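Local coordinates for AztD protein (Citrobacter koseri, PDB 6CMK) that acts as a periplasmic zinc chaperone, handing one of its bound zinc ions directly to the solute-binding protein AztC of the AztABCD zinc transport system, at residues 91-96 with 113-118; 47-52 with 59-64; 213-218 with 225-230. All coordinates share one frame; numbering follows the deposited sequence.

AztD is a beta propeller, and its strands group into eight antiparallel sheets, as expected for eight blades. Interaction 2 (47-52 with 59-64) comes first along the chain, in the sheet that strand 392-403 completes from the C-terminal end. Interaction 1 (91-96 with 113-118) follows in the next sheet. Their centres are 11 Å apart and they touch: the F62 ring packs on the backbone of K113 and L114 and on the I92 side chain, so the two adjacent blades are in direct contact. Interaction 3 (213-218 with 225-230) lies on the other side of the chain's centre, its centre about 30 and 33 Å from theirs. It carries H216 of one high-affinity zinc site, whereas the first two are structural packing.

Interaction 1: 91-96 with 113-118; sequences TIASGI and KLLPLE
K113 and A93 form an antiparallel hydrogen-bonded pair, with K113 N giving to A93 O at 3.1 Å. The return bond, from A93 N to K113 O, is 2.8 Å long and meets the carbonyl nearly end-on (C=O...N angle 168°). Beside this pair the aliphatic stem of K113 runs past the alanine methyl, CG lying 3.9 Å from A93 CB. L114 is the non-hydrogen-bonded partner of I92, and both turn to the other face of the sheet. There L114 CD2 reaches I92 CG1 at 4.1 Å, and F62 of the preceding blade packs against both residues. At L115 the backbone takes up again with T91: L115 N donates to T91 O over 2.8 Å, from a position tilted 22° out of the carbonyl plane. The L115 side chain returns to the face of A93, where CD1 rests against the A93 methyl, while its CB abuts T91 OG1. After the corner at P116, L117 is held by a side chain. T91 has OG1 between its backbone N and carbonyl carbon (chi1 72°), which aims the hydroxyl at L117 O; the bond of 2.9 Å lies in the carbonyl plane, on a lone pair. The same rotamer sets T91 CG2 against L117 CD2 at 3.6 Å. Water 1 accepts from T91 N at 3.0 Å and also lies close to L115 O and L117 O. V152 of helix 149-153 packs against L115 and L117. Polar groups of a single residue thus follow the chain round the corner: T91 grips L115 through its carbonyl and L117 through its hydroxyl, so the turn away from the sheet is fixed by hydrogen bonds on both sides of P116.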
ATOM      1  N   THR B  91     -19.667 -14.631   0.511  1.00 17.64           N
ATOM      2  CA  THR B  91     -18.329 -14.121   0.765  1.00 16.10           C
ATOM      3  C   THR B  91     -17.321 -15.247   0.643  1.00 15.72           C
ATOM      4  O   THR B  91     -17.515 -16.333   1.197  1.00 15.63           O
ATOM      5  CB  THR B  91     -18.263 -13.481   2.146  1.00 25.83           C
ATOM      6  OG1 THR B  91     -18.298 -14.497   3.150  1.00 46.13           O
ATOM      7  CG2 THR B  91     -19.453 -12.573   2.323  1.00 24.38           C
ATOM      8  N   ILE B  92     -16.236 -14.971  -0.071  1.00 20.86           N
ATOM      9  CA  ILE B  92     -15.183 -15.933  -0.360  1.00 17.51           C
ATOM     10  C   ILE B  92     -13.878 -15.391   0.208  1.00 18.55           C
ATOM     11  O   ILE B  92     -13.535 -14.223  -0.015  1.00 17.79           O
ATOM     12  CB  ILE B  92     -15.058 -16.170  -1.878  1.00 17.76           C
ATOM     13  CG1 ILE B  92     -16.306 -16.871  -2.421  1.00 21.11           C
ATOM     14  CG2 ILE B  92     -13.806 -16.986  -2.214  1.00 21.12           C
ATOM     15  CD1 ILE B  92     -16.432 -16.805  -3.945  1.00 23.69           C
ATOM     16  N   ALA B  93     -13.150 -16.237   0.931  1.00 16.36           N
ATOM     17  CA  ALA B  93     -11.771 -15.916   1.281  1.00 15.57           C
ATOM     18  C   ALA B  93     -10.889 -16.302   0.105  1.00 14.59           C
ATOM     19  O   ALA B  93     -10.847 -17.470  -0.298  1.00 17.19           O
ATOM     20  CB  ALA B  93     -11.336 -16.638   2.552  1.00 19.69           C
ATOM     21  N   SER B  94     -10.211 -15.315  -0.469  1.00 17.09           N
ATOM     22  CA  SER B  94      -9.463 -15.559  -1.695  1.00 18.60           C
ATOM     23  C   SER B  94      -8.316 -16.531  -1.475  1.00 16.04           C
ATOM     24  O   SER B  94      -7.895 -17.220  -2.416  1.00 18.08           O
ATOM     25  CB  SER B  94      -8.922 -14.243  -2.227  1.00 13.88           C
ATOM     26  OG  SER B  94      -7.887 -13.770  -1.379  1.00 16.14           O
ATOM     27  N   GLY B  95      -7.788 -16.585  -0.261  1.00 18.00           N
ATOM     28  CA  GLY B  95      -6.639 -17.404   0.030  1.00 17.61           C
ATOM     29  C   GLY B  95      -5.314 -16.731  -0.238  1.00 17.89           C
ATOM     30  O   GLY B  95      -4.276 -17.396  -0.160  1.00 22.20           O
ATOM     31  N   ILE B  96      -5.313 -15.446  -0.583  1.00 18.70           N
ATOM     32  CA  ILE B  96      -4.084 -14.684  -0.776  1.00 19.19           C
ATOM     33  C   ILE B  96      -4.181 -13.435   0.080  1.00 17.82           C
ATOM     34  O   ILE B  96      -5.120 -12.645  -0.071  1.00 20.53           O
ATOM     35  CB  ILE B  96      -3.844 -14.310  -2.248  1.00 15.37           C
ATOM     36  CG1 ILE B  96      -3.731 -15.575  -3.107  1.00 15.49           C
ATOM     37  CG2 ILE B  96      -2.572 -13.465  -2.357  1.00 16.47           C
ATOM     38  CD1 ILE B  96      -3.664 -15.319  -4.613  1.00 16.04           C
ATOM     39  N   LYS B 113     -11.819 -20.357  -0.054  1.00 22.75           N
ATOM     40  CA  LYS B 113     -12.924 -21.017   0.626  1.00 23.86           C
ATOM     41  C   LYS B 113     -14.129 -20.095   0.746  1.00 20.08           C
ATOM     42  O   LYS B 113     -14.007 -18.865   0.790  1.00 20.55           O
ATOM     43  CB  LYS B 113     -12.498 -21.521   2.012  1.00 39.20           C
ATOM     44  CG  LYS B 113     -12.143 -20.438   3.013  1.00 42.58           C
ATOM     45  CD  LYS B 113     -11.640 -21.048   4.313  1.00 62.20           C
ATOM     46  CE  LYS B 113     -10.920 -20.025   5.181  1.00 89.59           C
ATOM     47  NZ  LYS B 113      -9.605 -19.611   4.614  1.00103.40           N
ATOM     48  N   LEU B 114     -15.300 -20.716   0.785  1.00 18.26           N
ATOM     49  CA  LEU B 114     -16.530 -19.992   1.058  1.00 18.07           C
ATOM     50  C   LEU B 114     -16.592 -19.688   2.545  1.00 28.15           C
ATOM     51  O   LEU B 114     -16.465 -20.593   3.375  1.00 34.29           O
ATOM     52  CB  LEU B 114     -17.742 -20.822   0.641  1.00 23.40           C
ATOM     53  CG  LEU B 114     -18.557 -20.408  -0.580  1.00 35.76           C
ATOM     54  CD1 LEU B 114     -19.670 -21.423  -0.778  1.00 38.52           C
ATOM     55  CD2 LEU B 114     -19.138 -19.015  -0.432  1.00 27.63           C
ATOM     56  N   LEU B 115     -16.766 -18.428   2.877  1.00 22.88           N
ATOM     57  CA  LEU B 115     -16.877 -18.051   4.272  1.00 20.03           C
ATOM     58  C   LEU B 115     -18.317 -18.176   4.736  1.00 17.63           C
ATOM     59  O   LEU B 115     -19.248 -18.223   3.921  1.00 23.54           O
ATOM     60  CB  LEU B 115     -16.380 -16.628   4.471  1.00 16.65           C
ATOM     61  CG  LEU B 115     -14.863 -16.462   4.361  1.00 20.81           C
ATOM     62  CD1 LEU B 115     -14.506 -14.995   4.238  1.00 28.01           C
ATOM     63  CD2 LEU B 115     -14.135 -17.104   5.542  1.00 29.68           C
ATOM     64  N   PRO B 116     -18.534 -18.266   6.053  1.00 23.14           N
ATOM     65  CA  PRO B 116     -19.914 -18.361   6.555  1.00 24.16           C
ATOM     66  C   PRO B 116     -20.697 -17.066   6.430  1.00 21.08           C
ATOM     67  O   PRO B 116     -21.934 -17.111   6.478  1.00 22.53           O
ATOM     68  CB  PRO B 116     -19.729 -18.764   8.026  1.00 25.52           C
ATOM     69  CG  PRO B 116     -18.363 -18.281   8.382  1.00 22.14           C
ATOM     70  CD  PRO B 116     -17.539 -18.422   7.130  1.00 21.42           C
ATOM     71  N   LEU B 117     -20.026 -15.924   6.282  1.00 22.50           N
ATOM     72  CA  LEU B 117     -20.735 -14.656   6.189  1.00 24.52           C
ATOM     73  C   LEU B 117     -21.612 -14.622   4.948  1.00 23.25           C
ATOM     74  O   LEU B 117     -21.117 -14.742   3.819  1.00 24.33           O
ATOM     75  CB  LEU B 117     -19.762 -13.479   6.157  1.00 27.03           C
ATOM     76  CG  LEU B 117     -20.468 -12.129   5.940  1.00 25.96           C
ATOM     77  CD1 LEU B 117     -21.220 -11.734   7.188  1.00 30.02           C
ATOM     78  CD2 LEU B 117     -19.493 -11.041   5.600  1.00 31.55           C
ATOM     79  N   GLU B 118     -22.906 -14.418   5.170  1.00 23.37           N
ATOM     80  CA  GLU B 118     -23.855 -14.077   4.123  1.00 20.65           C
ATOM     81  C   GLU B 118     -24.588 -12.813   4.538  1.00 25.37           C
ATOM     82  O   GLU B 118     -24.920 -12.639   5.714  1.00 27.88           O
ATOM     83  CB  GLU B 118     -24.881 -15.180   3.885  1.00 25.44           C
ATOM     84  CG  GLU B 118     -24.343 -16.465   3.308  1.00 30.47           C
ATOM     85  CD  GLU B 118     -25.464 -17.437   2.981  1.00 40.31           C
ATOM     86  OE1 GLU B 118     -26.606 -17.189   3.419  1.00 42.58           O
ATOM     87  OE2 GLU B 118     -25.206 -18.437   2.283  1.00 32.49           O
TER
HETATM   88  O   HOH W   1     -20.827 -16.863   2.092  1.00 19.43           O

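Interaction 2: 47-52 with 59-64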
ATOM      1  N   VAL B  47     -22.789 -20.271  -9.830  1.00 23.29           N
ATOM      2  CA  VAL B  47     -21.472 -20.849  -9.595  1.00 25.41           C
ATOM      3  C   VAL B  47     -20.419 -19.755  -9.713  1.00 28.81           C
ATOM      4  O   VAL B  47     -20.525 -18.858 -10.556  1.00 23.84           O
ATOM      5  CB  VAL B  47     -21.186 -21.997 -10.585  1.00 35.15           C
ATOM      6  CG1 VAL B  47     -21.320 -21.508 -12.011  1.00 40.44           C
ATOM      7  CG2 VAL B  47     -19.803 -22.577 -10.357  1.00 47.48           C
ATOM      8  N   VAL B  48     -19.398 -19.835  -8.864  1.00 23.61           N
ATOM      9  CA  VAL B  48     -18.206 -18.995  -8.976  1.00 18.45           C
ATOM     10  C   VAL B  48     -17.007 -19.928  -9.064  1.00 17.33           C
ATOM     11  O   VAL B  48     -16.798 -20.767  -8.178  1.00 20.76           O
ATOM     12  CB  VAL B  48     -18.060 -18.015  -7.800  1.00 22.70           C
ATOM     13  CG1 VAL B  48     -16.757 -17.229  -7.911  1.00 24.43           C
ATOM     14  CG2 VAL B  48     -19.236 -17.057  -7.755  1.00 26.78           C
ATOM     15  N   ASN B  49     -16.253 -19.819 -10.153  1.00 21.38           N
ATOM     16  CA  ASN B  49     -15.041 -20.600 -10.350  1.00 18.35           C
ATOM     17  C   ASN B  49     -13.814 -19.787  -9.947  1.00 19.41           C
ATOM     18  O   ASN B  49     -13.761 -18.574 -10.143  1.00 19.39           O
ATOM     19  CB  ASN B  49     -14.913 -21.046 -11.807  1.00 19.60           C
ATOM     20  CG  ASN B  49     -15.875 -22.165 -12.164  1.00 26.89           C
ATOM     21  OD1 ASN B  49     -15.778 -23.272 -11.640  1.00 32.26           O
ATOM     22  ND2 ASN B  49     -16.798 -21.882 -13.067  1.00 29.67           N
ATOM     23  N   VAL B  50     -12.827 -20.474  -9.379  1.00 20.39           N
ATOM     24  CA  VAL B  50     -11.560 -19.868  -8.981  1.00 19.31           C
ATOM     25  C   VAL B  50     -10.474 -20.541  -9.796  1.00 22.07           C
ATOM     26  O   VAL B  50     -10.399 -21.773  -9.835  1.00 24.17           O
ATOM     27  CB  VAL B  50     -11.277 -20.023  -7.475  1.00 20.78           C
ATOM     28  CG1 VAL B  50     -10.046 -19.178  -7.072  1.00 19.66           C
ATOM     29  CG2 VAL B  50     -12.498 -19.636  -6.653  1.00 21.59           C
ATOM     30  N   ILE B  51      -9.643 -19.736 -10.440  1.00 16.74           N
ATOM     31  CA  ILE B  51      -8.636 -20.227 -11.366  1.00 20.01           C
ATOM     32  C   ILE B  51      -7.317 -19.569 -11.006  1.00 20.15           C
ATOM     33  O   ILE B  51      -7.280 -18.382 -10.670  1.00 18.41           O
ATOM     34  CB  ILE B  51      -9.047 -19.929 -12.821  1.00 19.15           C
ATOM     35  CG1 ILE B  51     -10.265 -20.804 -13.168  1.00 27.50           C
ATOM     36  CG2 ILE B  51      -7.888 -20.141 -13.805  1.00 24.44           C
ATOM     37  CD1 ILE B  51     -10.691 -20.770 -14.617  1.00 42.03           C
ATOM     38  N   ASP B  52      -6.243 -20.350 -11.050  1.00 18.52           N
ATOM     39  CA  ASP B  52      -4.904 -19.792 -10.918  1.00 19.89           C
ATOM     40  C   ASP B  52      -4.602 -18.952 -12.152  1.00 21.72           C
ATOM     41  O   ASP B  52      -4.581 -19.469 -13.271  1.00 21.12           O
ATOM     42  CB  ASP B  52      -3.884 -20.917 -10.754  1.00 23.57           C
ATOM     43  CG  ASP B  52      -2.479 -20.412 -10.466  1.00 30.11           C
ATOM     44  OD1 ASP B  52      -2.112 -19.286 -10.872  1.00 24.77           O
ATOM     45  OD2 ASP B  52      -1.724 -21.162  -9.820  1.00 30.13           O
ATOM     46  N   LEU B  59      -8.826 -24.110  -9.262  1.00 21.64           N
ATOM     47  CA  LEU B  59      -8.597 -24.242  -7.833  1.00 23.89           C
ATOM     48  C   LEU B  59      -9.856 -24.601  -7.062  1.00 25.29           C
ATOM     49  O   LEU B  59      -9.772 -25.330  -6.066  1.00 27.50           O
ATOM     50  CB  LEU B  59      -8.021 -22.935  -7.275  1.00 24.81           C
ATOM     51  CG  LEU B  59      -6.503 -22.738  -7.264  1.00 34.46           C
ATOM     52  CD1 LEU B  59      -5.804 -23.418  -8.433  1.00 36.74           C
ATOM     53  CD2 LEU B  59      -6.194 -21.242  -7.249  1.00 32.25           C
ATOM     54  N   ALA B  60     -11.019 -24.109  -7.488  1.00 24.07           N
ATOM     55  CA  ALA B  60     -12.242 -24.351  -6.735  1.00 28.86           C
ATOM     56  C   ALA B  60     -13.447 -23.974  -7.577  1.00 28.63           C
ATOM     57  O   ALA B  60     -13.363 -23.127  -8.472  1.00 24.08           O
ATOM     58  CB  ALA B  60     -12.264 -23.557  -5.422  1.00 26.58           C
ATOM     59  N   THR B  61     -14.561 -24.631  -7.281  1.00 26.39           N
ATOM     60  CA  THR B  61     -15.875 -24.248  -7.770  1.00 30.79           C
ATOM     61  C   THR B  61     -16.773 -24.080  -6.555  1.00 34.78           C
ATOM     62  O   THR B  61     -16.862 -24.982  -5.718  1.00 29.22           O
ATOM     63  CB  THR B  61     -16.446 -25.299  -8.723  1.00 32.28           C
ATOM     64  OG1 THR B  61     -15.564 -25.464  -9.836  1.00 31.89           O
ATOM     65  CG2 THR B  61     -17.814 -24.884  -9.234  1.00 34.82           C
ATOM     66  N   PHE B  62     -17.412 -22.924  -6.445  1.00 27.56           N
ATOM     67  CA  PHE B  62     -18.322 -22.642  -5.347  1.00 21.63           C
ATOM     68  C   PHE B  62     -19.736 -22.548  -5.883  1.00 26.07           C
ATOM     69  O   PHE B  62     -19.996 -21.818  -6.847  1.00 27.53           O
ATOM     70  CB  PHE B  62     -17.954 -21.344  -4.636  1.00 23.60           C
ATOM     71  CG  PHE B  62     -16.619 -21.383  -3.984  1.00 21.21           C
ATOM     72  CD1 PHE B  62     -16.304 -22.389  -3.089  1.00 33.46           C
ATOM     73  CD2 PHE B  62     -15.670 -20.428  -4.276  1.00 28.59           C
ATOM     74  CE1 PHE B  62     -15.066 -22.437  -2.486  1.00 31.78           C
ATOM     75  CE2 PHE B  62     -14.435 -20.467  -3.676  1.00 24.11           C
ATOM     76  CZ  PHE B  62     -14.128 -21.475  -2.782  1.00 29.62           C
ATOM     77  N   ASN B  63     -20.641 -23.274  -5.253  1.00 25.75           N
ATOM     78  CA  ASN B  63     -22.053 -23.172  -5.577  1.00 31.01           C
ATOM     79  C   ASN B  63     -22.704 -22.179  -4.626  1.00 32.19           C
ATOM     80  O   ASN B  63     -22.572 -22.297  -3.402  1.00 35.52           O
ATOM     81  CB  ASN B  63     -22.727 -24.541  -5.498  1.00 34.52           C
ATOM     82  CG  ASN B  63     -22.094 -25.543  -6.440  1.00 40.73           C
ATOM     83  OD1 ASN B  63     -22.190 -25.407  -7.660  1.00 32.10           O
ATOM     84  ND2 ASN B  63     -21.427 -26.546  -5.882  1.00 46.50           N
ATOM     85  N   VAL B  64     -23.381 -21.188  -5.197  1.00 28.16           N
ATOM     86  CA  VAL B  64     -24.095 -20.195  -4.410  1.00 30.35           C
ATOM     87  C   VAL B  64     -25.564 -20.301  -4.802  1.00 30.76           C
ATOM     88  O   VAL B  64     -25.981 -21.307  -5.387  1.00 28.36           O
ATOM     89  CB  VAL B  64     -23.506 -18.783  -4.617  1.00 25.70           C
ATOM     90  CG1 VAL B  64     -22.090 -18.717  -4.052  1.00 30.02           C
ATOM     91  CG2 VAL B  64     -23.496 -18.376  -6.088  1.00 24.94           C
TER
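V48 and F62 exchange two backbone hydrogen bonds toward the open end of this hairpin, whose strands run at 169° to each other. V48 N gives to F62 O at 2.9 Å, and F62 N returns to V48 O at 2.8 Å. Two residues on, V50 N donates to A60 O over 2.9 Å. V50 O then serves two donors: L59 N at 2.9 Å and, weakly, A60 N at 3.4 Å. With L59 and A60 both facing V50, this is a classic beta bulge.

The one side-chain hydrogen bond between the strands runs from T61 OG1 to N49 OD1, 2.8 Å long and nearly in line with the amide C=O (166°). The two side chains leave their non-hydrogen-bonded pair in the same direction and run next to each other. T61 places OG1 beside its backbone N and CG2 anti to it (chi1 -59°), splitting the residue between two partners: the hydroxyl meets N49 and the methyl meets V47. That methyl contact is tight, V47 CG2 to T61 CG2 being 3.2 Å.

Apolar packing occupies the face of V48, V50, A60 and F62. V50 CG2 reaches F62 CE2 at 3.6 Å and also touches the A60 methyl, while V48 meets I92 of the next blade. At the bulged end L59 CD1 leans on D52 CB; the D52 carboxylate itself turns to L54 N.

One face of the hairpin is therefore apolar and joins the neighbouring blade, and the other is mixed, setting a hydroxyl-to-amide bond beside a close methyl contact.

Interaction 3: 213-218 with 225-230; sequences PGLHGS and FALSCE
S228 and H216 are joined through side chain and backbone together. S228 holds OG between its own N and carbonyl carbon (chi1 49°), swinging the hydroxyl over to H216 O at 2.6 Å; it comes in tilted from the carbonyl plane rather than within it. H216 N in turn donates to S228 O at 2.8 Å, so H216 is gripped at both its backbone N and O. Its side chain leaves in the opposite sense, CB pointing away from 225-230 and CG anti to the backbone N (chi1 -172°). NE2 of that imidazole coordinates zinc together with H126 and H169, while ND1 is hydrogen-bonded to S260 O, which helps fix the ring's rotation. In the propeller, 213-217 is the loop leading into strand 218-221, the first of a four-stranded blade, and strand 224-228 is its second; the pairing becomes regular only at S218, opposite L227. G217 O receives S228 N at 3.1 Å, from above the carbonyl plane. Further on, S218 CB sits 3.8 Å from F225 CE1, at the ring's edge and near its plane. L227 CD2 closes on the same S218 CB at 3.7 Å, and its CD1 faces L215 CD1 at 4.2 Å, the two leucines meeting at an oblique angle. C229 SG forms the disulfide with C212, and C229 CB lies 3.2 Å from P213 O. That carbonyl accepts E230 N at 2.8 Å, while the extended E230 side chain crosses P213 at a slant, OE1 near the proline CB.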
ATOM      1  N   PRO B 213     -28.712  15.455  -9.447  1.00 25.30           N
ATOM      2  CA  PRO B 213     -29.869  14.774 -10.045  1.00 22.97           C
ATOM      3  C   PRO B 213     -29.461  13.569 -10.879  1.00 27.22           C
ATOM      4  O   PRO B 213     -28.475  13.605 -11.614  1.00 28.49           O
ATOM      5  CB  PRO B 213     -30.514  15.861 -10.913  1.00 28.18           C
ATOM      6  CG  PRO B 213     -29.477  16.913 -11.085  1.00 35.21           C
ATOM      7  CD  PRO B 213     -28.603  16.857  -9.879  1.00 30.32           C
ATOM      8  N   GLY B 214     -30.238  12.497 -10.762  1.00 24.07           N
ATOM      9  CA  GLY B 214     -29.998  11.318 -11.568  1.00 27.42           C
ATOM     10  C   GLY B 214     -28.736  10.597 -11.157  1.00 27.12           C
ATOM     11  O   GLY B 214     -27.983  10.129 -12.018  1.00 24.06           O
ATOM     12  N   LEU B 215     -28.477  10.513  -9.858  1.00 18.24           N
ATOM     13  CA  LEU B 215     -27.236   9.918  -9.377  1.00 18.83           C
ATOM     14  C   LEU B 215     -27.181   8.430  -9.695  1.00 21.53           C
ATOM     15  O   LEU B 215     -28.101   7.672  -9.364  1.00 22.16           O
ATOM     16  CB  LEU B 215     -27.115  10.148  -7.876  1.00 19.06           C
ATOM     17  CG  LEU B 215     -25.763   9.833  -7.234  1.00 20.68           C
ATOM     18  CD1 LEU B 215     -25.544  10.749  -6.040  1.00 24.51           C
ATOM     19  CD2 LEU B 215     -25.701   8.374  -6.806  1.00 26.97           C
ATOM     20  N   HIS B 216     -26.089   8.012 -10.339  1.00 20.66           N
ATOM     21  CA  HIS B 216     -25.836   6.610 -10.639  1.00 18.08           C
ATOM     22  C   HIS B 216     -24.404   6.476 -11.133  1.00 23.28           C
ATOM     23  O   HIS B 216     -23.982   7.232 -12.015  1.00 23.54           O
ATOM     24  CB  HIS B 216     -26.804   6.065 -11.694  1.00 23.38           C
ATOM     25  CG  HIS B 216     -26.702   4.587 -11.892  1.00 45.80           C
ATOM     26  ND1 HIS B 216     -25.879   4.018 -12.840  1.00 49.23           N
ATOM     27  CD2 HIS B 216     -27.311   3.559 -11.257  1.00 58.64           C
ATOM     28  CE1 HIS B 216     -25.990   2.704 -12.784  1.00 52.57           C
ATOM     29  NE2 HIS B 216     -26.853   2.399 -11.831  1.00 56.55           N
ATOM     30  N   GLY B 217     -23.658   5.540 -10.573  1.00 21.72           N
ATOM     31  CA  GLY B 217     -22.247   5.367 -10.889  1.00 18.40           C
ATOM     32  C   GLY B 217     -21.385   5.730  -9.697  1.00 17.64           C
ATOM     33  O   GLY B 217     -21.595   6.758  -9.045  1.00 18.39           O
ATOM     34  N   SER B 218     -20.392   4.888  -9.420  1.00 14.86           N
ATOM     35  CA  SER B 218     -19.599   5.013  -8.205  1.00 16.38           C
ATOM     36  C   SER B 218     -18.261   4.313  -8.388  1.00 17.63           C
ATOM     37  O   SER B 218     -18.192   3.233  -8.976  1.00 18.47           O
ATOM     38  CB  SER B 218     -20.343   4.408  -7.009  1.00 18.77           C
ATOM     39  OG  SER B 218     -20.797   3.103  -7.332  1.00 25.15           O
ATOM     40  N   PHE B 225     -13.507   9.348  -3.423  1.00 11.47           N
ATOM     41  CA  PHE B 225     -14.578   8.526  -3.959  1.00 12.55           C
ATOM     42  C   PHE B 225     -15.491   9.392  -4.814  1.00 12.06           C
ATOM     43  O   PHE B 225     -15.778  10.541  -4.470  1.00 15.98           O
ATOM     44  CB  PHE B 225     -15.378   7.849  -2.840  1.00 11.43           C
ATOM     45  CG  PHE B 225     -16.087   6.624  -3.294  1.00 16.21           C
ATOM     46  CD1 PHE B 225     -17.355   6.714  -3.834  1.00 17.06           C
ATOM     47  CD2 PHE B 225     -15.475   5.383  -3.215  1.00 13.94           C
ATOM     48  CE1 PHE B 225     -17.997   5.599  -4.285  1.00 12.12           C
ATOM     49  CE2 PHE B 225     -16.117   4.254  -3.660  1.00 16.21           C
ATOM     50  CZ  PHE B 225     -17.386   4.366  -4.202  1.00 14.93           C
ATOM     51  N   ALA B 226     -15.948   8.844  -5.933  1.00 13.28           N
ATOM     52  CA  ALA B 226     -16.758   9.607  -6.873  1.00 12.36           C
ATOM     53  C   ALA B 226     -18.124   8.965  -7.077  1.00 12.77           C
ATOM     54  O   ALA B 226     -18.235   7.744  -7.181  1.00 15.37           O
ATOM     55  CB  ALA B 226     -16.055   9.737  -8.221  1.00 12.69           C
ATOM     56  N   LEU B 227     -19.150   9.814  -7.134  1.00 14.17           N
ATOM     57  CA  LEU B 227     -20.503   9.437  -7.525  1.00 16.36           C
ATOM     58  C   LEU B 227     -20.889  10.324  -8.700  1.00 18.30           C
ATOM     59  O   LEU B 227     -20.711  11.543  -8.640  1.00 21.39           O
ATOM     60  CB  LEU B 227     -21.502   9.618  -6.369  1.00 17.97           C
ATOM     61  CG  LEU B 227     -21.158   8.981  -5.014  1.00 16.94           C
ATOM     62  CD1 LEU B 227     -22.195   9.383  -3.972  1.00 19.14           C
ATOM     63  CD2 LEU B 227     -21.072   7.470  -5.123  1.00 21.22           C
ATOM     64  N   SER B 228     -21.411   9.727  -9.761  1.00 15.53           N
ATOM     65  CA  SER B 228     -21.731  10.483 -10.963  1.00 15.75           C
ATOM     66  C   SER B 228     -23.231  10.727 -11.070  1.00 18.68           C
ATOM     67  O   SER B 228     -24.047   9.923 -10.616  1.00 19.13           O
ATOM     68  CB  SER B 228     -21.235   9.752 -12.210  1.00 19.53           C
ATOM     69  OG  SER B 228     -21.619   8.397 -12.195  1.00 19.74           O
ATOM     70  N   CYS B 229     -23.583  11.854 -11.679  1.00 19.43           N
ATOM     71  CA  CYS B 229     -24.981  12.193 -11.894  1.00 18.85           C
ATOM     72  C   CYS B 229     -25.084  13.046 -13.157  1.00 22.33           C
ATOM     73  O   CYS B 229     -24.137  13.138 -13.945  1.00 22.43           O
ATOM     74  CB  CYS B 229     -25.548  12.889 -10.654  1.00 24.66           C
ATOM     75  SG  CYS B 229     -25.127  14.612 -10.553  1.00 24.23           S
ATOM     76  N   GLU B 230     -26.250  13.669 -13.356  1.00 23.60           N
ATOM     77  CA  GLU B 230     -26.498  14.411 -14.591  1.00 23.30           C
ATOM     78  C   GLU B 230     -25.710  15.717 -14.676  1.00 24.29           C
ATOM     79  O   GLU B 230     -25.475  16.205 -15.785  1.00 24.08           O
ATOM     80  CB  GLU B 230     -28.000  14.686 -14.731  1.00 23.88           C
ATOM     81  CG  GLU B 230     -28.830  13.411 -14.784  1.00 27.25           C
ATOM     82  CD  GLU B 230     -30.333  13.654 -14.708  1.00 35.46           C
ATOM     83  OE1 GLU B 230     -30.759  14.798 -14.438  1.00 35.81           O
ATOM     84  OE2 GLU B 230     -31.089  12.685 -14.920  1.00 44.92           O
TER